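Side-chain contacts in heavy-metal chelation domain-containing protein (PDB 3NPG), which is of unknown function but may take part in heavy-metal chelation: residues S234-G237 / F238-E241; N177-L180 / D181-D185; V92-Y95 / Y96-L99; K103-D106 / V107-I111. All coordinates share one frame; numbering follows the deposited sequence.

Contact 1 of 4, residues S234-G237 / F238-E241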
ATOM      1  N   SER A 234      -7.525  21.341   1.974  1.00 25.19           N
ATOM      2  CA  SER A 234      -6.606  21.918   2.959  1.00 25.28           C
ATOM      3  C   SER A 234      -7.101  21.635   4.371  1.00 30.46           C
ATOM      4  O   SER A 234      -8.158  22.138   4.761  1.00 30.45           O
ATOM      5  CB  SER A 234      -6.470  23.424   2.742  1.00 29.06           C
ATOM      6  OG  SER A 234      -5.559  24.009   3.658  1.00 37.70           O
ATOM      7  N   PHE A 235      -6.366  20.800   5.132  1.00 27.67           N
ATOM      8  CA  PHE A 235      -6.777  20.468   6.493  1.00 27.59           C
ATOM      9  C   PHE A 235      -6.572  21.626   7.457  1.00 32.62           C
ATOM     10  O   PHE A 235      -7.493  21.971   8.196  1.00 32.18           O
ATOM     11  CB  PHE A 235      -6.073  19.207   7.008  1.00 29.42           C
ATOM     12  CG  PHE A 235      -6.379  18.916   8.460  1.00 30.89           C
ATOM     13  CD1 PHE A 235      -7.646  18.501   8.851  1.00 33.60           C
ATOM     14  CD2 PHE A 235      -5.421  19.121   9.443  1.00 33.72           C
ATOM     15  CE1 PHE A 235      -7.941  18.275  10.196  1.00 34.21           C
ATOM     16  CE2 PHE A 235      -5.719  18.899  10.790  1.00 36.26           C
ATOM     17  CZ  PHE A 235      -6.977  18.477  11.156  1.00 33.87           C
ATOM     18  N   LYS A 236      -5.352  22.214   7.476  1.00 29.90           N
ATOM     19  CA  LYS A 236      -5.035  23.324   8.382  1.00 29.86           C
ATOM     20  C   LYS A 236      -5.895  24.567   8.114  1.00 34.00           C
ATOM     21  O   LYS A 236      -6.130  25.362   9.028  1.00 33.42           O
ATOM     22  CB  LYS A 236      -3.543  23.661   8.339  1.00 32.50           C
ATOM     23  CG  LYS A 236      -2.734  22.910   9.386  1.00 38.03           C
ATOM     24  CD  LYS A 236      -1.274  23.339   9.376  1.00 47.24           C
ATOM     25  CE  LYS A 236      -0.544  22.920  10.632  1.00 60.10           C
ATOM     26  NZ  LYS A 236      -0.993  23.700  11.820  1.00 69.13           N
ATOM     27  N   GLY A 237      -6.383  24.698   6.878  1.00 30.85           N
ATOM     28  CA  GLY A 237      -7.297  25.772   6.502  1.00 30.72           C
ATOM     29  C   GLY A 237      -8.673  25.556   7.095  1.00 33.44           C
ATOM     30  O   GLY A 237      -9.333  26.507   7.520  1.00 32.84           O
ATOM     31  N   PHE A 238      -9.106  24.290   7.139  1.00 29.70           N
ATOM     32  CA  PHE A 238     -10.365  23.889   7.764  1.00 29.12           C
ATOM     33  C   PHE A 238     -10.229  23.918   9.295  1.00 34.27           C
ATOM     34  O   PHE A 238     -11.176  24.280   9.993  1.00 33.84           O
ATOM     35  CB  PHE A 238     -10.771  22.478   7.275  1.00 30.04           C
ATOM     36  CG  PHE A 238     -11.723  21.739   8.185  1.00 30.69           C
ATOM     37  CD1 PHE A 238     -13.062  22.100   8.257  1.00 33.17           C
ATOM     38  CD2 PHE A 238     -11.290  20.647   8.935  1.00 32.70           C
ATOM     39  CE1 PHE A 238     -13.945  21.408   9.089  1.00 33.85           C
ATOM     40  CE2 PHE A 238     -12.175  19.954   9.767  1.00 35.07           C
ATOM     41  CZ  PHE A 238     -13.496  20.340   9.839  1.00 33.17           C
ATOM     42  N   GLU A 239      -9.041  23.532   9.807  1.00 31.82           N
ATOM     43  CA  GLU A 239      -8.740  23.497  11.239  1.00 31.77           C
ATOM     44  C   GLU A 239      -8.729  24.916  11.837  1.00 35.46           C
ATOM     45  O   GLU A 239      -9.169  25.108  12.973  1.00 35.15           O
ATOM     46  CB  GLU A 239      -7.382  22.805  11.470  1.00 33.48           C
ATOM     47  CG  GLU A 239      -7.157  22.331  12.892  1.00 46.23           C
ATOM     48  CD  GLU A 239      -5.879  21.538  13.091  1.00 67.44           C
ATOM     49  OE1 GLU A 239      -4.810  22.004  12.633  1.00 66.05           O
ATOM     50  OE2 GLU A 239      -5.944  20.460  13.725  1.00 60.63           O
ATOM     51  N   SER A 240      -8.247  25.913  11.056  1.00 32.08           N
ATOM     52  CA  SER A 240      -8.175  27.312  11.504  1.00 32.06           C
ATOM     53  C   SER A 240      -9.563  27.968  11.579  1.00 36.01           C
ATOM     54  O   SER A 240      -9.718  29.000  12.233  1.00 36.74           O
ATOM     55  CB  SER A 240      -7.254  28.121  10.597  1.00 35.41           C
ATOM     56  OG  SER A 240      -7.757  28.174   9.273  1.00 45.86           O
ATOM     57  N   GLU A 241     -10.569  27.368  10.914  1.00 31.79           N
ATOM     58  CA  GLU A 241     -11.947  27.881  10.934  1.00 30.98           C
ATOM     59  C   GLU A 241     -12.788  27.119  11.968  1.00 34.54           C
ATOM     60  O   GLU A 241     -14.021  27.144  11.910  1.00 34.22           O
ATOM     61  CB  GLU A 241     -12.586  27.778   9.532  1.00 32.06           C
ATOM     62  CG  GLU A 241     -11.873  28.602   8.467  1.00 39.33           C
ATOM     63  CD  GLU A 241     -11.888  30.107   8.675  1.00 51.70           C
ATOM     64  OE1 GLU A 241     -12.761  30.602   9.426  1.00 38.69           O
ATOM     65  OE2 GLU A 241     -11.080  30.799   8.017  1.00 45.84           O
TER
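Phe235 and Glu239, four residues apart on the short helix 235-239, each set CG opposite the backbone N (chi1 175° and -162°), which brings ring and carboxylate to the same flank of the helix. Glu239 runs extended beyond CG and lays its carboxylate beside the ring, with OE2 3.3 Å from Phe235 CE2. The two planes are turned 60° to each other, far from a flat stack, while Glu239 CB sits over one ring face, displaced toward the rim. Beneath the pair, Glu239 N donates to Phe235 O at 2.7 Å. Lys236 lies alongside Glu239 and points the same way; its NZ stays 4.3 Å from Glu239 OE1, near but beyond a salt bridge, and Lys244 makes a long, weak ion pair with OE2.

At the start of the helix Ser234 is the N-cap, its OG accepting weakly from Gly237 N. Farther along, Ser240 OG donates to Gly237 O at 2.9 Å, from above the carbonyl plane. With an alanine in place of Glu239, Lys236 and Lys244 would probably lose their nearby negative charge, and Phe235 the carboxylate lying beside its ring. The chemistry is thus divided: serine hydroxyls serve backbone groups, while loosely paired charges lie beside an aromatic ring on the flank.

Contact 2 of 4, residues N177-L180 / D181-D185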
ATOM      1  N   ASN A 177     -13.811   3.181  10.266  1.00 27.28           N
ATOM      2  CA  ASN A 177     -13.271   1.876   9.827  1.00 26.87           C
ATOM      3  C   ASN A 177     -13.820   0.645  10.616  1.00 30.37           C
ATOM      4  O   ASN A 177     -13.656  -0.492  10.171  1.00 30.68           O
ATOM      5  CB  ASN A 177     -11.732   1.884   9.787  1.00 25.95           C
ATOM      6  CG  ASN A 177     -11.070   2.136  11.119  1.00 43.40           C
ATOM      7  OD1 ASN A 177     -11.630   1.872  12.186  1.00 37.26           O
ATOM      8  ND2 ASN A 177      -9.824   2.580  11.080  1.00 33.68           N
ATOM      9  N   GLY A 178     -14.456   0.895  11.758  1.00 25.86           N
ATOM     10  CA  GLY A 178     -15.101  -0.153  12.549  1.00 25.51           C
ATOM     11  C   GLY A 178     -14.225  -0.814  13.591  1.00 28.69           C
ATOM     12  O   GLY A 178     -14.594  -1.853  14.141  1.00 29.43           O
ATOM     13  N   THR A 179     -13.080  -0.201  13.911  1.00 23.54           N
ATOM     14  CA  THR A 179     -12.148  -0.764  14.898  1.00 22.60           C
ATOM     15  C   THR A 179     -12.486  -0.363  16.350  1.00 25.67           C
ATOM     16  O   THR A 179     -11.939  -0.950  17.287  1.00 25.68           O
ATOM     17  CB  THR A 179     -10.691  -0.420  14.526  1.00 23.66           C
ATOM     18  OG1 THR A 179     -10.551   0.995  14.407  1.00 19.23           O
ATOM     19  CG2 THR A 179     -10.248  -1.087  13.249  1.00 19.26           C
ATOM     20  N   LEU A 180     -13.392   0.628  16.534  1.00 21.42           N
ATOM     21  CA  LEU A 180     -13.754   1.139  17.863  1.00 21.56           C
ATOM     22  C   LEU A 180     -14.308   0.050  18.794  1.00 27.45           C
ATOM     23  O   LEU A 180     -13.945   0.011  19.978  1.00 27.62           O
ATOM     24  CB  LEU A 180     -14.739   2.326  17.751  1.00 21.16           C
ATOM     25  CG  LEU A 180     -15.192   2.979  19.092  1.00 25.95           C
ATOM     26  CD1 LEU A 180     -13.996   3.476  19.906  1.00 26.00           C
ATOM     27  CD2 LEU A 180     -16.147   4.116  18.843  1.00 27.83           C
ATOM     28  N   ASP A 181     -15.171  -0.844  18.259  1.00 24.62           N
ATOM     29  CA  ASP A 181     -15.772  -1.940  19.042  1.00 24.52           C
ATOM     30  C   ASP A 181     -14.712  -2.863  19.643  1.00 26.99           C
ATOM     31  O   ASP A 181     -14.828  -3.254  20.807  1.00 27.94           O
ATOM     32  CB  ASP A 181     -16.759  -2.741  18.186  1.00 26.72           C
ATOM     33  CG  ASP A 181     -18.050  -2.004  17.887  1.00 37.48           C
ATOM     34  OD1 ASP A 181     -18.006  -1.013  17.126  1.00 37.33           O
ATOM     35  OD2 ASP A 181     -19.105  -2.461  18.345  1.00 44.99           O
HETATM   36  N   MSE A 182     -13.663  -3.192  18.858  1.00 21.84           N
HETATM   37  CA  MSE A 182     -12.556  -4.046  19.311  1.00 21.57           C
HETATM   38  C   MSE A 182     -11.682  -3.314  20.345  1.00 27.36           C
HETATM   39  O   MSE A 182     -11.369  -3.883  21.396  1.00 28.29           O
HETATM   40  CB  MSE A 182     -11.705  -4.511  18.105  1.00 23.27           C
HETATM   41  CG  MSE A 182     -10.542  -5.450  18.484  1.00 29.85           C
HETATM   42 SE   MSE A 182      -8.905  -4.504  18.953  0.75 36.74          SE
HETATM   43  CE  MSE A 182      -8.562  -3.622  17.266  1.00 32.63           C
ATOM     44  N   ILE A 183     -11.300  -2.045  20.047  1.00 23.78           N
ATOM     45  CA  ILE A 183     -10.466  -1.220  20.929  1.00 23.57           C
ATOM     46  C   ILE A 183     -11.049  -1.144  22.342  1.00 29.40           C
ATOM     47  O   ILE A 183     -10.326  -1.358  23.317  1.00 30.39           O
ATOM     48  CB  ILE A 183     -10.227   0.195  20.306  1.00 25.73           C
ATOM     49  CG1 ILE A 183      -9.319   0.097  19.058  1.00 25.46           C
ATOM     50  CG2 ILE A 183      -9.644   1.182  21.351  1.00 25.94           C
ATOM     51  CD1 ILE A 183      -9.402   1.306  18.118  1.00 28.14           C
ATOM     52  N   LEU A 184     -12.368  -0.897  22.451  1.00 26.09           N
ATOM     53  CA  LEU A 184     -13.046  -0.809  23.749  1.00 26.01           C
ATOM     54  C   LEU A 184     -13.127  -2.164  24.446  1.00 30.58           C
ATOM     55  O   LEU A 184     -12.942  -2.238  25.657  1.00 31.06           O
ATOM     56  CB  LEU A 184     -14.446  -0.192  23.593  1.00 25.78           C
ATOM     57  CG  LEU A 184     -14.476   1.275  23.139  1.00 29.64           C
ATOM     58  CD1 LEU A 184     -15.888   1.733  22.888  1.00 29.89           C
ATOM     59  CD2 LEU A 184     -13.798   2.181  24.160  1.00 31.77           C
ATOM     60  N   ASP A 185     -13.366  -3.243  23.678  1.00 28.08           N
ATOM     61  CA  ASP A 185     -13.430  -4.600  24.230  1.00 29.11           C
ATOM     62  C   ASP A 185     -12.075  -5.026  24.813  1.00 33.02           C
ATOM     63  O   ASP A 185     -12.035  -5.688  25.856  1.00 33.75           O
ATOM     64  CB  ASP A 185     -13.895  -5.601  23.152  1.00 31.61           C
ATOM     65  CG  ASP A 185     -13.696  -7.071  23.528  1.00 49.46           C
ATOM     66  OD1 ASP A 185     -14.169  -7.478  24.619  1.00 52.17           O
ATOM     67  OD2 ASP A 185     -13.102  -7.820  22.713  1.00 56.12           O
TER
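Ile183 and Leu184 reach back one turn to Thr179 and Leu180 where helix 180-186 begins, just after an Asx turn. In that turn Asn177 OD1 accepts twice, from Thr179 N at 3.1 Å and from Thr179 OG1 at 2.6 Å, both donors coming from the same face of the amide. Gly178, between Asn177 and Thr179, has a positive phi of 90°, a conformation that suits glycine.

Asp181 opens the run along the helix. It directs its carboxylate out of this turn, and OD2 accepts from the backbone N of Leu6 at the start of helix 6-17. Met182, a selenomethionine, keeps only its CB near the turn, 3.7 Å from Thr179 O; its side chain packs on Tyr159 of the third subunit. Ile183 follows with a nearly straight bond from its N to Thr179 O, 3.0 Å long with an N-H...O angle of 171°. Its CG1 lies opposite its own carbonyl carbon (chi1 -69°), which sends CD1 back over Thr179 to stop 3.9 Å from OG1. Leu184 repeats the pattern one residue on: its N donates to Leu180 O, and the two leucine side chains meet at an angle on the buried side, where both also touch Leu6 and the strand 192-196. Asp185 OD2 makes a weak hydrogen bond with Tyr159 OH of the third subunit. In the leucine pair, Leu180 CD1 meets Leu184 CD1 at 3.9 Å.

Contact 3 of 4, residues V92-Y95 / Y96-L99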
ATOM      1  N   VAL A  92     -25.479  16.324  12.603  1.00 21.96           N
ATOM      2  CA  VAL A  92     -26.613  16.405  13.534  1.00 21.80           C
ATOM      3  C   VAL A  92     -26.104  16.731  14.949  1.00 25.37           C
ATOM      4  O   VAL A  92     -26.687  17.567  15.640  1.00 26.05           O
ATOM      5  CB  VAL A  92     -27.452  15.086  13.512  1.00 25.51           C
ATOM      6  CG1 VAL A  92     -28.528  15.095  14.595  1.00 25.81           C
ATOM      7  CG2 VAL A  92     -28.070  14.856  12.137  1.00 25.40           C
ATOM      8  N   SER A  93     -24.970  16.112  15.342  1.00 20.48           N
ATOM      9  CA  SER A  93     -24.351  16.304  16.650  1.00 19.80           C
ATOM     10  C   SER A  93     -23.851  17.727  16.842  1.00 23.88           C
ATOM     11  O   SER A  93     -24.068  18.310  17.893  1.00 24.24           O
ATOM     12  CB  SER A  93     -23.202  15.323  16.840  1.00 22.89           C
ATOM     13  OG  SER A  93     -23.642  13.979  16.736  1.00 31.89           O
ATOM     14  N   GLN A  94     -23.187  18.295  15.816  1.00 20.73           N
ATOM     15  CA  GLN A  94     -22.635  19.661  15.870  1.00 20.20           C
ATOM     16  C   GLN A  94     -23.727  20.736  15.970  1.00 24.06           C
ATOM     17  O   GLN A  94     -23.465  21.839  16.456  1.00 24.67           O
ATOM     18  CB  GLN A  94     -21.711  19.925  14.668  1.00 20.85           C
ATOM     19  CG  GLN A  94     -20.414  19.120  14.713  1.00 25.81           C
ATOM     20  CD  GLN A  94     -19.487  19.601  15.795  1.00 37.28           C
ATOM     21  OE1 GLN A  94     -18.836  20.627  15.660  1.00 36.09           O
ATOM     22  NE2 GLN A  94     -19.376  18.845  16.876  1.00 22.71           N
ATOM     23  N   TYR A  95     -24.954  20.405  15.537  1.00 19.74           N
ATOM     24  CA  TYR A  95     -26.101  21.297  15.659  1.00 19.80           C
ATOM     25  C   TYR A  95     -26.602  21.320  17.115  1.00 25.68           C
ATOM     26  O   TYR A  95     -26.967  22.383  17.620  1.00 26.81           O
ATOM     27  CB  TYR A  95     -27.232  20.848  14.705  1.00 20.44           C
ATOM     28  CG  TYR A  95     -28.441  21.764  14.702  1.00 22.30           C
ATOM     29  CD1 TYR A  95     -28.507  22.863  13.850  1.00 24.30           C
ATOM     30  CD2 TYR A  95     -29.547  21.493  15.499  1.00 23.57           C
ATOM     31  CE1 TYR A  95     -29.630  23.694  13.824  1.00 25.24           C
ATOM     32  CE2 TYR A  95     -30.672  22.317  15.485  1.00 25.02           C
ATOM     33  CZ  TYR A  95     -30.708  23.419  14.649  1.00 30.23           C
ATOM     34  OH  TYR A  95     -31.821  24.226  14.632  1.00 28.49           O
ATOM     35  N   TYR A  96     -26.587  20.150  17.794  1.00 22.05           N
ATOM     36  CA  TYR A  96     -27.115  20.011  19.149  1.00 22.48           C
ATOM     37  C   TYR A  96     -26.033  19.972  20.251  1.00 28.50           C
ATOM     38  O   TYR A  96     -26.378  19.908  21.437  1.00 29.36           O
ATOM     39  CB  TYR A  96     -28.018  18.770  19.242  1.00 23.61           C
ATOM     40  CG  TYR A  96     -29.271  18.862  18.402  1.00 25.28           C
ATOM     41  CD1 TYR A  96     -30.304  19.728  18.747  1.00 28.04           C
ATOM     42  CD2 TYR A  96     -29.461  18.029  17.307  1.00 25.17           C
ATOM     43  CE1 TYR A  96     -31.474  19.796  17.996  1.00 28.72           C
ATOM     44  CE2 TYR A  96     -30.630  18.082  16.552  1.00 26.01           C
ATOM     45  CZ  TYR A  96     -31.632  18.975  16.897  1.00 33.36           C
ATOM     46  OH  TYR A  96     -32.787  19.039  16.160  1.00 35.88           O
ATOM     47  N   ILE A  97     -24.738  20.025  19.872  1.00 25.50           N
ATOM     48  CA  ILE A  97     -23.625  19.947  20.839  1.00 25.37           C
ATOM     49  C   ILE A  97     -23.634  21.100  21.871  1.00 30.34           C
ATOM     50  O   ILE A  97     -23.737  22.269  21.495  1.00 30.54           O
ATOM     51  CB  ILE A  97     -22.234  19.791  20.122  1.00 27.94           C
ATOM     52  CG1 ILE A  97     -21.125  19.351  21.110  1.00 28.56           C
ATOM     53  CG2 ILE A  97     -21.835  21.065  19.350  1.00 28.32           C
ATOM     54  CD1 ILE A  97     -21.088  17.880  21.401  1.00 33.82           C
ATOM     55  N   ASP A  98     -23.562  20.751  23.174  1.00 26.71           N
ATOM     56  CA  ASP A  98     -23.477  21.727  24.256  1.00 26.61           C
ATOM     57  C   ASP A  98     -22.075  21.678  24.839  1.00 29.86           C
ATOM     58  O   ASP A  98     -21.677  20.659  25.412  1.00 28.36           O
ATOM     59  CB  ASP A  98     -24.540  21.437  25.339  1.00 28.91           C
ATOM     60  CG  ASP A  98     -24.659  22.505  26.427  1.00 37.29           C
ATOM     61  OD1 ASP A  98     -24.049  23.591  26.270  1.00 36.75           O
ATOM     62  OD2 ASP A  98     -25.400  22.279  27.394  1.00 44.92           O
ATOM     63  N   LEU A  99     -21.291  22.741  24.615  1.00 26.98           N
ATOM     64  CA  LEU A  99     -19.892  22.781  25.027  1.00 26.76           C
ATOM     65  C   LEU A  99     -19.671  23.625  26.296  1.00 31.69           C
ATOM     66  O   LEU A  99     -18.589  24.181  26.486  1.00 31.75           O
ATOM     67  CB  LEU A  99     -19.014  23.284  23.865  1.00 26.27           C
ATOM     68  CG  LEU A  99     -19.057  22.436  22.590  1.00 30.35           C
ATOM     69  CD1 LEU A  99     -18.541  23.217  21.396  1.00 30.41           C
ATOM     70  CD2 LEU A  99     -18.288  21.150  22.764  1.00 32.15           C
TER
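Tyr96 lays its ring against Tyr95 on one side and reaches back to Val92, and the path out from its CB takes in both. CB lies 4.0 Å from Val92 O. CG is set opposite the carbonyl carbon of Tyr96 (chi1 -65°), which turns the ring back toward Val92 and Tyr95. One whole face of the ring meets Tyr95 CD2: Tyr96 CG lies 3.9 Å from it and CD1 3.8 Å, while CE1 and CZ come closest, CZ at 3.6 Å. Tyr96 CD2 and CE2 share that contact and reach Val92 as well, CD2 coming 3.3 Å from Val92 O and both touching the methyl CG1. At the tip OH makes a weak hydrogen bond to Leu17 O.

The two rings form a T-shaped (edge-to-face) pair: Tyr95 CD2 stands over the centre of the Tyr96 face, with centroids 4.8 Å apart and planes at 82°. The pair marks the C-terminal end of helix 79-96. Here Tyr96 N is shared weakly between Val92 O and Ser93 O, and Ile97 is the first residue to leave helical angles. A serine in place of Tyr96 would probably leave the Tyr95 edge without its aromatic face and Val92 CG1 without a ring to rest on. Tyr95 itself is tied at its far end, where OH is hydrogen-bonded to Glu41 N. On another side of the same turn, Gln94 and Ile97 run side by side; Gln94 NE2, whose main partner is Gln201 O, passes 4.1 Å from Ile97 CG2.

Contact 4 of 4, residues K103-D106 / V107-I111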
ATOM      1  N   LYS A 103     -13.550  21.447  27.884  1.00 33.18           N
ATOM      2  CA  LYS A 103     -12.256  22.023  28.222  1.00 33.96           C
ATOM      3  C   LYS A 103     -11.539  22.442  26.941  1.00 40.30           C
ATOM      4  O   LYS A 103     -11.507  21.677  25.974  1.00 39.32           O
ATOM      5  CB  LYS A 103     -11.400  21.016  29.020  1.00 36.08           C
ATOM      6  CG  LYS A 103     -11.968  20.680  30.399  1.00 45.02           C
ATOM      7  CD  LYS A 103     -11.117  19.638  31.119  1.00 53.33           C
ATOM      8  CE  LYS A 103     -11.635  19.347  32.505  1.00 62.10           C
ATOM      9  N   TRP A 104     -11.004  23.669  26.915  1.00 39.50           N
ATOM     10  CA  TRP A 104     -10.302  24.186  25.737  1.00 39.82           C
ATOM     11  C   TRP A 104      -8.804  23.856  25.822  1.00 46.13           C
ATOM     12  O   TRP A 104      -7.959  24.757  25.875  1.00 46.82           O
ATOM     13  CB  TRP A 104     -10.550  25.699  25.578  1.00 38.82           C
ATOM     14  CG  TRP A 104     -11.989  26.083  25.771  1.00 39.94           C
ATOM     15  CD1 TRP A 104     -12.530  26.704  26.858  1.00 43.56           C
ATOM     16  CD2 TRP A 104     -13.093  25.699  24.939  1.00 39.37           C
ATOM     17  NE1 TRP A 104     -13.896  26.806  26.715  1.00 42.88           N
ATOM     18  CE2 TRP A 104     -14.270  26.187  25.550  1.00 43.53           C
ATOM     19  CE3 TRP A 104     -13.202  25.012  23.717  1.00 39.98           C
ATOM     20  CZ2 TRP A 104     -15.535  26.022  24.977  1.00 42.66           C
ATOM     21  CZ3 TRP A 104     -14.456  24.850  23.150  1.00 41.33           C
ATOM     22  CH2 TRP A 104     -15.604  25.354  23.777  1.00 42.41           C
ATOM     23  N   ILE A 105      -8.486  22.544  25.867  1.00 42.53           N
ATOM     24  CA  ILE A 105      -7.116  22.049  26.033  1.00 42.18           C
ATOM     25  C   ILE A 105      -6.745  21.033  24.935  1.00 45.97           C
ATOM     26  O   ILE A 105      -7.612  20.566  24.196  1.00 44.11           O
ATOM     27  CB  ILE A 105      -6.916  21.441  27.464  1.00 45.23           C
ATOM     28  CG1 ILE A 105      -7.924  20.289  27.730  1.00 44.66           C
ATOM     29  CG2 ILE A 105      -7.004  22.529  28.546  1.00 47.00           C
ATOM     30  CD1 ILE A 105      -7.463  19.288  28.732  1.00 51.85           C
ATOM     31  N   ASP A 106      -5.460  20.669  24.867  1.00 43.90           N
ATOM     32  CA  ASP A 106      -4.978  19.657  23.939  1.00 43.47           C
ATOM     33  C   ASP A 106      -5.092  18.270  24.602  1.00 46.04           C
ATOM     34  O   ASP A 106      -5.194  18.183  25.828  1.00 45.21           O
ATOM     35  CB  ASP A 106      -3.511  19.954  23.541  1.00 46.30           C
ATOM     36  CG  ASP A 106      -2.982  19.097  22.405  1.00 60.98           C
ATOM     37  OD1 ASP A 106      -3.655  19.027  21.351  1.00 61.76           O
ATOM     38  OD2 ASP A 106      -1.869  18.536  22.550  1.00 67.46           O
ATOM     39  N   VAL A 107      -5.082  17.193  23.795  1.00 42.37           N
ATOM     40  CA  VAL A 107      -5.161  15.809  24.300  1.00 42.52           C
ATOM     41  C   VAL A 107      -3.976  15.491  25.241  1.00 46.57           C
ATOM     42  O   VAL A 107      -4.145  14.765  26.223  1.00 46.16           O
ATOM     43  CB  VAL A 107      -5.240  14.785  23.140  1.00 46.47           C
ATOM     44  CG1 VAL A 107      -5.692  13.414  23.646  1.00 46.25           C
ATOM     45  CG2 VAL A 107      -6.158  15.284  22.032  1.00 46.09           C
ATOM     46  N   THR A 108      -2.791  16.048  24.940  1.00 43.15           N
ATOM     47  CA  THR A 108      -1.585  15.844  25.748  1.00 43.58           C
ATOM     48  C   THR A 108      -1.751  16.424  27.170  1.00 48.40           C
ATOM     49  O   THR A 108      -1.307  15.805  28.138  1.00 49.24           O
ATOM     50  CB  THR A 108      -0.365  16.423  25.028  1.00 50.31           C
ATOM     51  OG1 THR A 108      -0.576  17.822  24.807  1.00 51.30           O
ATOM     52  CG2 THR A 108      -0.084  15.722  23.701  1.00 45.60           C
ATOM     53  N   GLU A 109      -2.435  17.601  27.286  1.00 44.45           N
ATOM     54  CA  GLU A 109      -2.727  18.258  28.578  1.00 44.84           C
ATOM     55  C   GLU A 109      -3.659  17.393  29.408  1.00 48.36           C
ATOM     56  O   GLU A 109      -3.491  17.291  30.627  1.00 49.36           O
ATOM     57  CB  GLU A 109      -3.388  19.636  28.356  1.00 46.34           C
ATOM     58  CG  GLU A 109      -2.518  20.646  27.633  1.00 58.78           C
ATOM     59  CD  GLU A 109      -3.211  21.972  27.370  1.00 77.40           C
ATOM     60  OE1 GLU A 109      -3.645  22.623  28.349  1.00 68.29           O
ATOM     61  OE2 GLU A 109      -3.317  22.360  26.184  1.00 66.23           O
ATOM     62  N   LEU A 110      -4.683  16.806  28.748  1.00 42.85           N
ATOM     63  CA  LEU A 110      -5.681  15.952  29.386  1.00 42.04           C
ATOM     64  C   LEU A 110      -5.029  14.725  30.051  1.00 46.10           C
ATOM     65  O   LEU A 110      -5.406  14.361  31.170  1.00 45.66           O
ATOM     66  CB  LEU A 110      -6.731  15.511  28.341  1.00 41.08           C
ATOM     67  CG  LEU A 110      -7.926  14.721  28.875  1.00 45.40           C
ATOM     68  CD1 LEU A 110      -8.934  15.638  29.562  1.00 45.90           C
ATOM     69  CD2 LEU A 110      -8.591  13.961  27.777  1.00 46.09           C
ATOM     70  N   ILE A 111      -4.035  14.106  29.367  1.00 42.95           N
ATOM     71  CA  ILE A 111      -3.306  12.935  29.883  1.00 43.45           C
ATOM     72  C   ILE A 111      -2.490  13.306  31.123  1.00 49.14           C
ATOM     73  O   ILE A 111      -2.422  12.523  32.072  1.00 49.52           O
ATOM     74  CB  ILE A 111      -2.396  12.312  28.779  1.00 46.19           C
ATOM     75  CG1 ILE A 111      -3.161  12.091  27.438  1.00 45.68           C
ATOM     76  CG2 ILE A 111      -1.717  11.029  29.270  1.00 47.53           C
ATOM     77  CD1 ILE A 111      -4.393  11.148  27.501  1.00 51.08           C
TER
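Asp106 and Glu109 are joined by a hydrogen bond at the start of helix 107-112: Asp106 N donates to Glu109 OE2 at 3.0 Å, meeting the oxygen from above the carboxylate plane. Glu109 sets CG opposite its carbonyl carbon (chi1 -63°) and runs extended, which carries OE2 back to that N-H. With Asp106 as N-cap, this is the backbone-to-glutamate half of a capping box. The Asp106 side chain turns instead to Thr108, whose OG1 donates to OD2 at 2.7 Å, on the anti side of the carboxylate. Asp106 O then takes Leu110 N at 3.3 Å, and Glu109 N more weakly.

Ile105 makes the van der Waals contacts. Its CG2 lies 3.4 Å from Glu109 OE1, flanking the glutamate with a methyl. The other branch makes the apolar contact, placing CD1 3.9 Å from Leu110 CB, against the first turn.

Charge is the third element: two carboxylates share this helix start, an end whose dipole would probably favour them.

Around the turn, Ile105 and Leu110 both pack on Val246 of strand 242-248, Val107 and Leu110 lie on strand 192-196, and Thr108 faces helix 126-132.

In the fold
All four contacts are partly buried. Contact 1 is the one with exposed residues among those that touch, Lys236 and Ser240, whereas four of the seven in contact 2 are buried. Contacts 1 and 4 both hold a helix N-cap; contact 2 starts its helix after an Asx turn, and contact 3 lies at the C-terminal end of helix 79-96. Contacts 1 and 2, on opposite sides of the chain's centre, both meet other subunits, whereas no other chain of the assembly touches 3 or 4. Strand 192-196 is shared by 2 and 4, and strand 214-220 by 1 and 3. Aromatic pairing dominates contact 3, leucine packing contact 2, and carboxylates contact 4. Leu99 and Trp104 bring 3 and 4 together.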